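PDB 5DXO: trehalose-6-phosphate phosphatase from Neosartorya fumigata, which is a member of the trehalose-phosphatase family in the HAD clan, with a Rossmann-like core, a smaller cap and a bound magnesium ion. Local coordinates for residues Lys20-Phe25 / Gln207-Val212; Arg46-Leu51 / Glu75-Ile80; His89-Arg94 / Thr186-Gly191. All blocks are in the same frame, centred on the assembly; numbering follows the deposited sequence.

How the contacts relate
The three contacts follow one HAD-type chain from the middle of its main sheet outward and to its cap. Contact 1 is buried and joins two neighbouring parallel strands, 21-26 and 211-216, through backbone bonds with apolar side chains on both faces. Contact 2 is only partly buried; helix 45-56 meets the turn after helix 70-76 through aliphatic and sulfur packing. Contact 3, also buried, sets the turn before strand 92-94 against the link leading into helix 190-199, and a water does its polar bridging. Contacts 1 and 2 meet where Phe25 packs on Leu51, whereas contact 2 reaches contact 3 through a probable hydrogen bond from Arg94 to Gly78 O.

Contact 1. Residues Lys20-Phe25 / Gln207-Val212; sequences KRLFMF and QAPEFV
Phe211 O takes two donors from the neighbouring strand: Leu22 N, at 2.9 Å from Phe211 O with a fairly straight N-H angle of 159°, and the weaker C-H of Arg21, whose CA lies 3.4 Å from the same oxygen. One residue along, the roles are exchanged: Val212 CA lies 3.2 Å from Leu22 O, a C-H contact. Leu22 N to Phe211 O, continued by the backbone bond of Leu22 with Leu213, is the parallel pairing of the Rossmann-like HAD core, where strand 21-26 sits between 60-65 and 211-216. Nearer the start of the pairing, Glu210 N donates to Lys20 O over 3.2 Å, so the two chains are already tied through their backbones just ahead of the paired residues.

Side chains sort onto the two faces. On one, the Phe211 ring, with CG anti to its backbone N (chi1 174°), reaches along the strand to Phe23, and Phe23 CZ comes within 3.5 Å of Phe211 CE2. The planes are turned by 46°, an oblique meeting. Arg21 lays its CB and CG beside the base of Phe211, while its guanidinium leads off to Asp57, Asn60 and the carbonyl of Tyr15. On the other face Leu22 and Val212 run alongside each other in the same direction, with Leu22 CD2 and Val212 CG1 4.1 Å apart. Met24, bent at its last torsion, brings its methyl CE to 3.7 Å from Val212 CG1, and Pro209 rests its CB and CG on Leu22 CB. Helix 190-199 packs over this second face through Val198, Leu197 and Ala194.

The chemistry implies a division of labour: backbone bonds set the strand alignment, apolar groups fill both faces, and the guanidinium of Arg21, whose aliphatic part packs on Phe211, is carried away to partners of its own.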
loop_
_atom_site.group_PDB
_atom_site.type_symbol
_atom_site.label_atom_id
_atom_site.label_comp_id
_atom_site.label_asym_id
_atom_site.label_seq_id
_atom_site.Cartn_x
_atom_site.Cartn_y
_atom_site.Cartn_z
ATOM N N LYS A 20 -1.207 8.877 20.950
ATOM C CA LYS A 20 -0.371 8.695 19.759
ATOM C C LYS A 20 -1.244 8.460 18.519
ATOM O O LYS A 20 -2.367 7.949 18.626
ATOM C CB LYS A 20 0.609 7.534 19.958
ATOM C CG LYS A 20 1.841 7.896 20.817
ATOM C CD LYS A 20 2.881 8.697 20.010
ATOM C CE LYS A 20 4.067 9.154 20.885
ATOM N NZ LYS A 20 5.286 9.473 20.103
ATOM N N ARG A 21 -0.754 8.858 17.344
ATOM C CA ARG A 21 -1.602 8.800 16.151
ATOM C C ARG A 21 -0.806 8.282 14.967
ATOM O O ARG A 21 0.384 8.563 14.847
ATOM C CB ARG A 21 -2.194 10.189 15.844
ATOM C CG ARG A 21 -2.873 10.831 17.070
ATOM C CD ARG A 21 -3.418 12.198 16.811
ATOM N NE ARG A 21 -2.336 13.168 16.755
ATOM C CZ ARG A 21 -2.166 14.183 17.595
ATOM N NH1 ARG A 21 -3.026 14.427 18.576
ATOM N NH2 ARG A 21 -1.134 14.974 17.418
ATOM N N LEU A 22 -1.479 7.552 14.090
ATOM C CA LEU A 22 -0.828 6.926 12.941
ATOM C C LEU A 22 -1.566 7.337 11.678
ATOM O O LEU A 22 -2.783 7.214 11.603
ATOM C CB LEU A 22 -0.836 5.397 13.088
ATOM C CG LEU A 22 -0.477 4.580 11.849
ATOM C CD1 LEU A 22 0.980 4.874 11.442
ATOM C CD2 LEU A 22 -0.726 3.100 12.119
ATOM N N PHE A 23 -0.815 7.836 10.694
ATOM C CA PHE A 23 -1.374 8.253 9.420
ATOM C C PHE A 23 -0.723 7.444 8.329
ATOM O O PHE A 23 0.498 7.429 8.250
ATOM C CB PHE A 23 -1.110 9.760 9.158
ATOM C CG PHE A 23 -1.824 10.678 10.113
ATOM C CD1 PHE A 23 -3.011 11.274 9.744
ATOM C CD2 PHE A 23 -1.301 10.942 11.369
ATOM C CE1 PHE A 23 -3.678 12.134 10.621
ATOM C CE2 PHE A 23 -1.962 11.779 12.246
ATOM C CZ PHE A 23 -3.159 12.378 11.863
ATOM N N MET A 24 -1.529 6.813 7.471
ATOM C CA MET A 24 -1.002 6.081 6.320
ATOM C C MET A 24 -1.641 6.622 5.057
ATOM O O MET A 24 -2.837 6.411 4.829
ATOM C CB MET A 24 -1.267 4.574 6.473
ATOM C CG MET A 24 -0.509 3.960 7.631
ATOM S SD MET A 24 -1.029 2.253 7.983
ATOM C CE MET A 24 -2.744 2.521 8.442
ATOM N N PHE A 25 -0.861 7.370 4.271
ATOM C CA PHE A 25 -1.336 8.032 3.057
ATOM C C PHE A 25 -0.808 7.345 1.798
ATOM O O PHE A 25 0.395 7.275 1.603
ATOM C CB PHE A 25 -0.872 9.498 2.989
ATOM C CG PHE A 25 -1.412 10.387 4.075
ATOM C CD1 PHE A 25 -2.762 10.479 4.321
ATOM C CD2 PHE A 25 -0.556 11.176 4.820
ATOM C CE1 PHE A 25 -3.245 11.342 5.330
ATOM C CE2 PHE A 25 -1.042 12.036 5.810
ATOM C CZ PHE A 25 -2.372 12.110 6.066
ATOM N N GLN A 207 0.130 0.480 24.136
ATOM C CA GLN A 207 1.045 1.186 23.257
ATOM C C GLN A 207 0.514 1.329 21.817
ATOM O O GLN A 207 1.125 1.994 20.992
ATOM C CB GLN A 207 2.392 0.463 23.269
ATOM C CG GLN A 207 3.591 1.361 23.137
ATOM C CD GLN A 207 3.657 2.456 24.180
ATOM O OE1 GLN A 207 3.086 2.343 25.270
ATOM N NE2 GLN A 207 4.359 3.534 23.846
ATOM N N ALA A 208 -0.624 0.708 21.523
ATOM C CA ALA A 208 -1.239 0.839 20.202
ATOM C C ALA A 208 -1.757 2.278 19.975
ATOM O O ALA A 208 -2.286 2.903 20.899
ATOM C CB ALA A 208 -2.371 -0.183 20.049
ATOM N N PRO A 209 -1.578 2.822 18.755
ATOM C CA PRO A 209 -2.089 4.174 18.471
ATOM C C PRO A 209 -3.595 4.252 18.672
ATOM O O PRO A 209 -4.316 3.310 18.317
ATOM C CB PRO A 209 -1.725 4.391 16.991
ATOM C CG PRO A 209 -1.610 2.988 16.434
ATOM C CD PRO A 209 -0.981 2.202 17.556
ATOM N N GLU A 210 -4.074 5.356 19.237
ATOM C CA GLU A 210 -5.494 5.486 19.504
ATOM C C GLU A 210 -6.203 6.318 18.446
ATOM O O GLU A 210 -7.381 6.635 18.580
ATOM C CB GLU A 210 -5.706 6.102 20.888
ATOM C CG GLU A 210 -5.120 5.281 22.026
ATOM C CD GLU A 210 -5.177 6.017 23.356
ATOM O OE1 GLU A 210 -4.749 7.191 23.407
ATOM O OE2 GLU A 210 -5.670 5.426 24.343
ATOM N N PHE A 211 -5.481 6.656 17.384
ATOM C CA PHE A 211 -6.063 7.312 16.225
ATOM C C PHE A 211 -5.318 6.768 15.017
ATOM O O PHE A 211 -4.097 6.795 14.993
ATOM C CB PHE A 211 -5.927 8.839 16.324
ATOM C CG PHE A 211 -6.393 9.594 15.092
ATOM C CD1 PHE A 211 -7.658 10.156 15.040
ATOM C CD2 PHE A 211 -5.548 9.761 13.993
ATOM C CE1 PHE A 211 -8.078 10.871 13.905
ATOM C CE2 PHE A 211 -5.953 10.458 12.864
ATOM C CZ PHE A 211 -7.212 11.024 12.814
ATOM N N VAL A 212 -6.048 6.231 14.047
ATOM C CA VAL A 212 -5.429 5.787 12.795
ATOM C C VAL A 212 -6.239 6.314 11.624
ATOM O O VAL A 212 -7.426 6.060 11.549
ATOM C CB VAL A 212 -5.347 4.226 12.695
ATOM C CG1 VAL A 212 -4.648 3.786 11.352
ATOM C CG2 VAL A 212 -4.656 3.653 13.879
#

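Contact 2. Residues Arg46-Leu51 / Glu75-Ile80; sequences RVLRTL and EWMGHI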
loop_
_atom_site.group_PDB
_atom_site.type_symbol
_atom_site.label_atom_id
_atom_site.label_comp_id
_atom_site.label_asym_id
_atom_site.label_seq_id
_atom_site.Cartn_x
_atom_site.Cartn_y
_atom_site.Cartn_z
ATOM N N ARG A 46 1.824 23.282 -1.183
ATOM C CA ARG A 46 0.725 23.162 -0.221
ATOM C C ARG A 46 0.649 21.750 0.376
ATOM O O ARG A 46 0.459 21.587 1.582
ATOM C CB ARG A 46 -0.605 23.516 -0.887
ATOM C CG ARG A 46 -1.791 23.621 0.064
ATOM C CD ARG A 46 -3.043 23.996 -0.716
ATOM N NE ARG A 46 -3.195 23.137 -1.892
ATOM C CZ ARG A 46 -3.728 23.513 -3.054
ATOM N NH1 ARG A 46 -4.182 24.751 -3.219
ATOM N NH2 ARG A 46 -3.809 22.644 -4.057
ATOM N N VAL A 47 0.778 20.739 -0.475
ATOM C CA VAL A 47 0.883 19.360 0.008
ATOM C C VAL A 47 2.091 19.172 0.950
ATOM O O VAL A 47 1.952 18.654 2.056
ATOM C CB VAL A 47 0.980 18.376 -1.167
ATOM C CG1 VAL A 47 1.274 16.968 -0.667
ATOM C CG2 VAL A 47 -0.324 18.384 -1.966
ATOM N N LEU A 48 3.267 19.630 0.531
ATOM C CA LEU A 48 4.472 19.456 1.342
ATOM C C LEU A 48 4.375 20.181 2.684
ATOM O O LEU A 48 4.782 19.649 3.721
ATOM C CB LEU A 48 5.697 19.938 0.573
ATOM C CG LEU A 48 6.077 19.102 -0.649
ATOM C CD1 LEU A 48 7.203 19.781 -1.443
ATOM C CD2 LEU A 48 6.472 17.685 -0.235
ATOM N N ARG A 49 3.839 21.398 2.650
ATOM C CA ARG A 49 3.641 22.205 3.845
ATOM C C ARG A 49 2.644 21.542 4.804
ATOM O O ARG A 49 2.801 21.572 6.025
ATOM C CB ARG A 49 3.135 23.597 3.438
ATOM C CG ARG A 49 3.605 24.753 4.305
ATOM C CD ARG A 49 3.198 26.101 3.695
ATOM N NE ARG A 49 1.764 26.173 3.407
ATOM C CZ ARG A 49 1.252 26.564 2.241
ATOM N NH1 ARG A 49 2.058 26.930 1.250
ATOM N NH2 ARG A 49 -0.065 26.594 2.067
ATOM N N THR A 50 1.597 20.960 4.240
ATOM C CA THR A 50 0.577 20.309 5.045
ATOM C C THR A 50 1.156 19.073 5.727
ATOM O O THR A 50 0.942 18.854 6.913
ATOM C CB THR A 50 -0.638 19.930 4.195
ATOM O OG1 THR A 50 -1.170 21.114 3.592
ATOM C CG2 THR A 50 -1.707 19.293 5.062
ATOM N N LEU A 51 1.924 18.294 4.978
ATOM C CA LEU A 51 2.573 17.106 5.528
ATOM C C LEU A 51 3.653 17.462 6.537
ATOM O O LEU A 51 3.778 16.807 7.573
ATOM C CB LEU A 51 3.178 16.261 4.409
ATOM C CG LEU A 51 2.214 15.581 3.438
ATOM C CD1 LEU A 51 3.009 15.060 2.258
ATOM C CD2 LEU A 51 1.448 14.449 4.113
ATOM N N GLU A 75 13.790 12.573 -3.114
ATOM C CA GLU A 75 14.027 13.924 -3.597
ATOM C C GLU A 75 12.920 14.892 -3.195
ATOM O O GLU A 75 13.192 16.008 -2.754
ATOM C CB GLU A 75 14.181 13.909 -5.119
ATOM C CG GLU A 75 14.378 15.282 -5.755
ATOM C CD GLU A 75 14.933 15.189 -7.165
ATOM O OE1 GLU A 75 15.104 14.050 -7.660
ATOM O OE2 GLU A 75 15.205 16.248 -7.776
ATOM N N TRP A 76 11.672 14.459 -3.332
ATOM C CA TRP A 76 10.543 15.364 -3.122
ATOM C C TRP A 76 9.903 15.290 -1.730
ATOM O O TRP A 76 9.205 16.213 -1.336
ATOM C CB TRP A 76 9.492 15.106 -4.201
ATOM C CG TRP A 76 9.995 15.527 -5.541
ATOM C CD1 TRP A 76 10.496 14.723 -6.527
ATOM C CD2 TRP A 76 10.096 16.871 -6.027
ATOM N NE1 TRP A 76 10.886 15.485 -7.606
ATOM C CE2 TRP A 76 10.653 16.807 -7.324
ATOM C CE3 TRP A 76 9.763 18.122 -5.495
ATOM C CZ2 TRP A 76 10.880 17.949 -8.100
ATOM C CZ3 TRP A 76 9.992 19.259 -6.269
ATOM C CH2 TRP A 76 10.539 19.160 -7.557
ATOM N N MET A 77 10.138 14.200 -0.999
ATOM C CA MET A 77 9.590 14.022 0.354
ATOM C C MET A 77 10.672 13.972 1.425
ATOM O O MET A 77 10.465 14.421 2.556
ATOM C CB MET A 77 8.782 12.731 0.440
ATOM C CG MET A 77 7.676 12.612 -0.563
ATOM S SD MET A 77 6.188 13.399 0.022
ATOM C CE MET A 77 5.019 12.662 -1.089
ATOM N N GLY A 78 11.814 13.395 1.056
ATOM C CA GLY A 78 12.873 13.052 1.986
ATOM C C GLY A 78 13.460 14.217 2.756
ATOM O O GLY A 78 14.082 14.026 3.799
ATOM N N HIS A 79 13.256 15.426 2.247
ATOM C CA HIS A 79 13.715 16.632 2.932
ATOM C C HIS A 79 12.854 16.974 4.154
ATOM O O HIS A 79 13.171 17.906 4.892
ATOM C CB HIS A 79 13.721 17.814 1.968
ATOM C CG HIS A 79 12.367 18.158 1.431
ATOM N ND1 HIS A 79 11.637 19.237 1.883
ATOM C CD2 HIS A 79 11.606 17.560 0.481
ATOM C CE1 HIS A 79 10.485 19.292 1.236
ATOM N NE2 HIS A 79 10.444 18.287 0.379
ATOM N N ILE A 80 11.751 16.245 4.337
ATOM C CA ILE A 80 10.972 16.289 5.577
ATOM C C ILE A 80 11.292 15.015 6.348
ATOM O O ILE A 80 10.613 13.983 6.185
ATOM C CB ILE A 80 9.443 16.379 5.324
ATOM C CG1 ILE A 80 9.094 17.608 4.487
ATOM C CG2 ILE A 80 8.685 16.406 6.638
ATOM C CD1 ILE A 80 7.631 17.682 4.103
#
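Leu48 overlaps the end of helix 70-76, with its methyl CD2 set against the carbonyl oxygen Trp76 O at 3.3 Å. Its other methyl, CD1, comes to the edge of the His79 ring, near the ring plane, 4.0 Å from His79 NE2; the two side chains cross at about a right angle. Both methyls thus lie against one small polar unit, because His79 NE2 also donates a weak, bent hydrogen bond to Trp76 O, 3.0 Å long. The imidazole can fold back to that carbonyl because its CG stands between the backbone N and the carbonyl carbon (chi1 62°). Ile80 CG1 lies over one face of the same ring, toward its rim.

The residues that follow helix 70-76 form a type I beta turn, Met77 to Ile80, closed by Ile80 N donating to Met77 O over 2.9 Å. In this alpha/beta core the turn carries the chain from helix 70-76 toward strand 83-87, and helix 45-56 packs against the turn through Leu48 and Leu51. Gly78 O, in the turn, probably accepts a hydrogen bond from Arg94 of strand 92-94.

Deeper in, the contact becomes aliphatic and sulfur-bearing. Met77 SD is 4.3 Å from Leu48 CD2 and 4.2 Å from Leu51 CD1, so two leucines one helical turn apart share one thioether. Both Leu51 and Met77 also rest on Ile64 of the central sheet. Ile80 sends its end, CD1, to the helix backbone, stopping 3.5 Å from Leu48 O. The same methyl is a looser neighbour of the leucine side chain, with Ile80 CD1 4.5 Å from Leu48 CD2. At the more exposed border, Leu48 and Trp76 both touch Pro43. Another flank of helix 45-56 packs on helix 259-270.

Contact 3. Residues His89-Arg94 / Thr186-Gly191; sequences HGCFIR and TFVNKG
Val188 starts its approach at CB, which sits close to His89 O; beyond it CG1 skirts the same oxygen, and CG2 comes nearer, to 3.6 Å from His89 O. The tip of that second branch, Val188 CG2, ends 4.0 Å from Cys91 SG. At the root of the side chain, Val188 CA makes a C-H contact with His89 O at 3.2 Å, so backbone and side chain of one residue crowd a single carbonyl. Phe187, the residue before, approaches Cys91 next to Val188, so the sulfur faces both side chains. A chi1 of 64° tucks the Phe187 ring back over its own backbone, bringing CD1 to 3.7 Å from Gly90 O and setting CE1 near Cys91 CA. The thiol lies at the ring's edge, a sulfur-aromatic contact. Segment 186-191 links the antiparallel cap sheet to core helix 190-199, whose N-cap is Asn189, while 89-94 leads into core strand 92-94, where Cys91 and Phe92 form a classic beta bulge opposite Ala87. One water bridges this junction, donating to Gly90 O at 2.6 Å and to Phe187 O at 2.7 Å. Just past Asn189, Lys190 makes salt bridges with Asp26 and Asp221.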
loop_
_atom_site.group_PDB
_atom_site.type_symbol
_atom_site.label_atom_id
_atom_site.label_comp_id
_atom_site.label_asym_id
_atom_site.label_seq_id
_atom_site.Cartn_x
_atom_site.Cartn_y
_atom_site.Cartn_z
ATOM N N HIS A 89 6.450 0.071 -3.787
ATOM C CA HIS A 89 5.413 -0.854 -3.343
ATOM C C HIS A 89 5.791 -1.645 -2.103
ATOM O O HIS A 89 5.239 -2.712 -1.839
ATOM C CB HIS A 89 5.031 -1.814 -4.487
ATOM C CG HIS A 89 4.348 -1.127 -5.626
ATOM N ND1 HIS A 89 4.968 -0.888 -6.835
ATOM C CD2 HIS A 89 3.116 -0.578 -5.721
ATOM C CE1 HIS A 89 4.140 -0.237 -7.629
ATOM N NE2 HIS A 89 3.007 -0.040 -6.978
ATOM N N GLY A 90 6.701 -1.114 -1.307
ATOM C CA GLY A 90 7.086 -1.825 -0.106
ATOM C C GLY A 90 8.475 -2.428 -0.124
ATOM O O GLY A 90 8.903 -2.980 0.889
ATOM N N CYS A 91 9.180 -2.323 -1.253
ATOM C CA CYS A 91 10.536 -2.885 -1.357
ATOM C C CYS A 91 11.581 -2.074 -0.575
ATOM O O CYS A 91 12.578 -2.628 -0.115
ATOM C CB CYS A 91 10.990 -2.970 -2.818
ATOM S SG CYS A 91 10.104 -4.169 -3.799
ATOM N N PHE A 92 11.365 -0.766 -0.456
ATOM C CA PHE A 92 12.277 0.092 0.314
ATOM C C PHE A 92 11.506 0.896 1.358
ATOM O O PHE A 92 10.497 1.511 1.026
ATOM C CB PHE A 92 13.030 1.051 -0.597
ATOM C CG PHE A 92 13.866 0.371 -1.643
ATOM C CD1 PHE A 92 15.126 -0.119 -1.334
ATOM C CD2 PHE A 92 13.392 0.229 -2.937
ATOM C CE1 PHE A 92 15.896 -0.743 -2.302
ATOM C CE2 PHE A 92 14.156 -0.382 -3.904
ATOM C CZ PHE A 92 15.406 -0.875 -3.588
ATOM N N ILE A 93 11.986 0.892 2.603
ATOM C CA ILE A 93 11.281 1.518 3.712
ATOM C C ILE A 93 12.254 2.442 4.451
ATOM O O ILE A 93 13.400 2.058 4.706
ATOM C CB ILE A 93 10.714 0.469 4.699
ATOM C CG1 ILE A 93 9.748 -0.498 4.002
ATOM C CG2 ILE A 93 10.007 1.133 5.872
ATOM C CD1 ILE A 93 8.385 0.108 3.720
ATOM N N ARG A 94 11.812 3.657 4.766
ATOM C CA ARG A 94 12.585 4.565 5.630
ATOM C C ARG A 94 11.736 4.958 6.838
ATOM O O ARG A 94 10.725 5.621 6.666
ATOM C CB ARG A 94 13.017 5.822 4.858
ATOM C CG ARG A 94 14.113 6.672 5.556
ATOM C CD ARG A 94 14.249 8.109 4.960
ATOM N NE ARG A 94 13.109 8.978 5.301
ATOM C CZ ARG A 94 12.991 10.260 4.934
ATOM N NH1 ARG A 94 13.955 10.818 4.211
ATOM N NH2 ARG A 94 11.906 10.987 5.279
ATOM N N THR A 186 4.950 -11.260 0.017
ATOM C CA THR A 186 3.817 -10.667 0.700
ATOM C C THR A 186 4.111 -9.213 1.112
ATOM O O THR A 186 3.175 -8.440 1.291
ATOM C CB THR A 186 3.411 -11.475 1.943
ATOM O OG1 THR A 186 4.573 -11.780 2.711
ATOM C CG2 THR A 186 2.720 -12.763 1.536
ATOM N N PHE A 187 5.383 -8.824 1.233
ATOM C CA PHE A 187 5.690 -7.485 1.772
ATOM C C PHE A 187 5.377 -6.371 0.772
ATOM O O PHE A 187 5.469 -5.177 1.093
ATOM C CB PHE A 187 7.157 -7.379 2.266
ATOM C CG PHE A 187 8.218 -7.528 1.183
ATOM C CD1 PHE A 187 8.419 -6.540 0.222
ATOM C CD2 PHE A 187 9.048 -8.638 1.168
ATOM C CE1 PHE A 187 9.393 -6.673 -0.740
ATOM C CE2 PHE A 187 10.032 -8.777 0.202
ATOM C CZ PHE A 187 10.195 -7.809 -0.756
ATOM N N VAL A 188 4.982 -6.757 -0.437
ATOM C CA VAL A 188 4.629 -5.808 -1.475
ATOM C C VAL A 188 3.112 -5.485 -1.444
ATOM O O VAL A 188 2.628 -4.535 -2.078
ATOM C CB VAL A 188 5.135 -6.363 -2.851
ATOM C CG1 VAL A 188 4.215 -6.068 -3.986
ATOM C CG2 VAL A 188 6.554 -5.830 -3.125
ATOM N N ASN A 189 2.375 -6.225 -0.634
ATOM C CA ASN A 189 0.940 -6.010 -0.495
ATOM C C ASN A 189 0.674 -4.853 0.483
ATOM O O ASN A 189 1.178 -4.868 1.599
ATOM C CB ASN A 189 0.274 -7.312 -0.026
ATOM C CG ASN A 189 -1.225 -7.190 0.136
ATOM O OD1 ASN A 189 -1.710 -6.502 1.028
ATOM N ND2 ASN A 189 -1.972 -7.896 -0.710
ATOM N N LYS A 190 -0.078 -3.838 0.058
ATOM C CA LYS A 190 -0.318 -2.672 0.913
ATOM C C LYS A 190 -0.977 -3.025 2.247
ATOM O O LYS A 190 -0.764 -2.329 3.243
ATOM C CB LYS A 190 -1.168 -1.640 0.178
ATOM C CG LYS A 190 -0.379 -0.449 -0.320
ATOM C CD LYS A 190 -1.303 0.651 -0.858
ATOM C CE LYS A 190 -0.513 1.817 -1.449
ATOM N NZ LYS A 190 -1.372 2.707 -2.301
ATOM N N GLY A 191 -1.767 -4.103 2.280
ATOM C CA GLY A 191 -2.356 -4.570 3.533
ATOM C C GLY A 191 -1.323 -5.149 4.497
ATOM O O GLY A 191 -1.423 -5.017 5.724
HETATM O O HOH W 1 7.065 -3.618 2.657
#